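Local coordinates for SIRV coat protein (Sulfolobus islandicus rudivirus 1 variant YNP, PDB 3F2E) that probably serves as the coat protein of a rod-shaped archaeal virus, its C-terminal domain folding as a four-helix bundle, at residues E13-V18 and D75-I80. Residues are numbered along the deposited sequence; the frame is centred on the assembly and turned at random.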
ATOM      1  N   GLU A  13       5.108   6.753  -8.312  1.00 16.54           N
ATOM      2  CA  GLU A  13       6.568   6.787  -8.161  1.00 15.44           C
ATOM      3  C   GLU A  13       7.010   6.150  -6.843  1.00 14.77           C
ATOM      4  O   GLU A  13       8.027   5.453  -6.782  1.00 16.47           O
ATOM      5  CB  GLU A  13       7.094   8.219  -8.263  1.00 16.24           C
ATOM      6  CG  GLU A  13       6.948   8.824  -9.647  1.00 19.35           C
ATOM      7  CD  GLU A  13       7.643   8.003 -10.711  1.00 25.82           C
ATOM      8  OE1 GLU A  13       8.894   8.005 -10.748  1.00 25.21           O
ATOM      9  OE2 GLU A  13       6.935   7.353 -11.510  1.00 31.62           O
ATOM     10  N   GLN A  14       6.227   6.386  -5.794  1.00 14.46           N
ATOM     11  CA  GLN A  14       6.514   5.832  -4.479  1.00 14.07           C
ATOM     12  C   GLN A  14       6.386   4.307  -4.494  1.00 16.13           C
ATOM     13  O   GLN A  14       7.270   3.592  -4.016  1.00 14.93           O
ATOM     14  CB  GLN A  14       5.605   6.476  -3.427  1.00 15.65           C
ATOM     15  CG  GLN A  14       5.976   7.935  -3.160  1.00 16.18           C
ATOM     16  CD  GLN A  14       4.823   8.771  -2.645  1.00 20.04           C
ATOM     17  OE1 GLN A  14       3.795   8.244  -2.214  1.00 21.16           O
ATOM     18  NE2 GLN A  14       4.993  10.097  -2.685  1.00 17.22           N
ATOM     19  N   VAL A  15       5.300   3.807  -5.070  1.00 14.45           N
ATOM     20  CA  VAL A  15       5.150   2.362  -5.226  1.00 12.90           C
ATOM     21  C   VAL A  15       6.287   1.782  -6.073  1.00 15.33           C
ATOM     22  O   VAL A  15       6.853   0.736  -5.741  1.00 14.53           O
ATOM     23  CB  VAL A  15       3.780   1.991  -5.830  1.00 13.62           C
ATOM     24  CG1 VAL A  15       3.718   0.494  -6.156  1.00 13.40           C
ATOM     25  CG2 VAL A  15       2.658   2.374  -4.860  1.00 16.91           C
ATOM     26  N   SER A  16       6.627   2.459  -7.166  0.62 14.46           N
ATOM     27  CA  SER A  16       7.696   1.975  -8.036  0.62 16.13           C
ATOM     28  C   SER A  16       9.039   1.838  -7.311  0.62 14.92           C
ATOM     29  O   SER A  16       9.806   0.912  -7.588  0.62 13.99           O
ATOM     30  CB  SER A  16       7.837   2.864  -9.274  0.62 16.50           C
ATOM     31  OG  SER A  16       6.757   2.645 -10.165  0.62 15.85           O
ATOM     32  N   ALA A  17       9.324   2.753  -6.390  1.00 14.65           N
ATOM     33  CA  ALA A  17      10.564   2.671  -5.607  1.00 15.18           C
ATOM     34  C   ALA A  17      10.613   1.362  -4.818  1.00 15.88           C
ATOM     35  O   ALA A  17      11.646   0.690  -4.772  1.00 15.55           O
ATOM     36  CB  ALA A  17      10.711   3.868  -4.677  1.00 17.77           C
ATOM     37  N   VAL A  18       9.487   0.994  -4.207  1.00 14.50           N
ATOM     38  CA  VAL A  18       9.412  -0.273  -3.477  1.00 12.00           C
ATOM     39  C   VAL A  18       9.523  -1.480  -4.419  1.00 13.46           C
ATOM     40  O   VAL A  18      10.227  -2.452  -4.123  1.00 14.20           O
ATOM     41  CB  VAL A  18       8.120  -0.363  -2.621  1.00 11.67           C
ATOM     42  CG1 VAL A  18       7.999  -1.736  -1.978  1.00 15.80           C
ATOM     43  CG2 VAL A  18       8.122   0.735  -1.555  1.00 14.67           C
ATOM     44  N   ASP A  75       3.478  -4.134   3.336  1.00 14.58           N
ATOM     45  CA  ASP A  75       3.960  -3.314   4.451  1.00 13.57           C
ATOM     46  C   ASP A  75       4.879  -2.194   3.954  1.00 15.67           C
ATOM     47  O   ASP A  75       4.764  -1.043   4.375  1.00 14.41           O
ATOM     48  CB  ASP A  75       4.706  -4.164   5.485  1.00 14.42           C
ATOM     49  CG  ASP A  75       3.778  -5.011   6.334  1.00 23.10           C
ATOM     50  OD1 ASP A  75       2.541  -4.841   6.242  1.00 16.22           O
ATOM     51  OD2 ASP A  75       4.294  -5.850   7.106  1.00 22.49           O
ATOM     52  N   ALA A  76       5.798  -2.540   3.058  1.00 13.58           N
ATOM     53  CA  ALA A  76       6.735  -1.555   2.515  1.00 14.90           C
ATOM     54  C   ALA A  76       6.032  -0.435   1.737  1.00 14.59           C
ATOM     55  O   ALA A  76       6.405   0.737   1.839  1.00 15.90           O
ATOM     56  CB  ALA A  76       7.776  -2.245   1.644  1.00 15.84           C
ATOM     57  N   VAL A  77       5.021  -0.804   0.955  1.00 14.58           N
ATOM     58  CA  VAL A  77       4.210   0.169   0.229  1.00 14.57           C
ATOM     59  C   VAL A  77       3.425   1.066   1.196  1.00 14.59           C
ATOM     60  O   VAL A  77       3.363   2.284   1.022  1.00 15.20           O
ATOM     61  CB  VAL A  77       3.252  -0.539  -0.761  1.00 13.00           C
ATOM     62  CG1 VAL A  77       2.206   0.429  -1.301  1.00 15.54           C
ATOM     63  CG2 VAL A  77       4.052  -1.179  -1.901  1.00 13.01           C
ATOM     64  N   THR A  78       2.838   0.461   2.225  1.00 13.57           N
ATOM     65  CA  THR A  78       2.125   1.231   3.242  1.00 15.19           C
ATOM     66  C   THR A  78       3.070   2.240   3.898  1.00 16.10           C
ATOM     67  O   THR A  78       2.718   3.403   4.120  1.00 14.30           O
ATOM     68  CB  THR A  78       1.509   0.306   4.308  1.00 14.04           C
ATOM     69  OG1 THR A  78       0.638  -0.648   3.673  1.00 13.86           O
ATOM     70  CG2 THR A  78       0.719   1.122   5.337  1.00 15.46           C
ATOM     71  N   ASP A  79       4.287   1.791   4.176  1.00 13.22           N
ATOM     72  CA  ASP A  79       5.279   2.632   4.828  1.00 15.12           C
ATOM     73  C   ASP A  79       5.677   3.855   3.995  1.00 16.43           C
ATOM     74  O   ASP A  79       5.786   4.968   4.520  1.00 16.21           O
ATOM     75  CB  ASP A  79       6.531   1.827   5.162  1.00 14.48           C
ATOM     76  CG  ASP A  79       7.590   2.679   5.838  1.00 22.68           C
ATOM     77  OD1 ASP A  79       7.394   3.037   7.020  1.00 20.19           O
ATOM     78  OD2 ASP A  79       8.601   3.016   5.175  1.00 21.69           O
ATOM     79  N   ILE A  80       5.908   3.655   2.701  1.00 13.89           N
ATOM     80  CA  ILE A  80       6.396   4.758   1.869  1.00 15.71           C
ATOM     81  C   ILE A  80       5.287   5.785   1.617  1.00 18.25           C
ATOM     82  O   ILE A  80       5.550   6.971   1.430  1.00 18.92           O
ATOM     83  CB  ILE A  80       7.057   4.250   0.552  1.00 15.74           C
ATOM     84  CG1 ILE A  80       7.986   5.324  -0.026  1.00 21.50           C
ATOM     85  CG2 ILE A  80       6.014   3.806  -0.463  1.00 18.57           C
ATOM     86  CD1 ILE A  80       8.960   4.805  -1.072  1.00 22.46           C
TER
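Val18 reaches across to Ala76, Val77 and Ile80, its two methyls dividing the partners, CG1 toward Ala76 and Val77, CG2 toward Ile80. Val18 CG1, anti to the backbone N (chi1 175°), meets Ala76 CB at 3.7 Å and Val77 CG2 at 4.0 Å, with the two valine side chains roughly perpendicular. Val18 CG2 lies 3.9 Å from Ile80 CG2, where the two side chains run past each other in opposite directions. Ile80 is extended along both torsions, and this lays Ile80 CD1 against helix 9-22, 3.6 Å from Gln14 O and 4.1 Å from Ala17 CB. Gln14 O accepts weak backbone hydrogen bonds from Ala17 N and Val18 N, and the methyl adds only a van der Waals contact. Deeper in, Val15 CG2 and Val77 CG1 touch at 4.1 Å, and Val15 also rests on Gln33 of helix 29-46. No hydrogen bond joins the segments. Behind the interface, Thr78 packs on Phe35 and Ile56 of the two middle helices, while Asp75 OD1 forms a salt bridge with Lys60. The segment axes approach to 9.2 Å, their N-to-C directions 140° apart, a splayed antiparallel pairing. This aliphatic layer joins the first and last helices, 9-22 and 71-82, of the coat-protein domain's four-helix bundle.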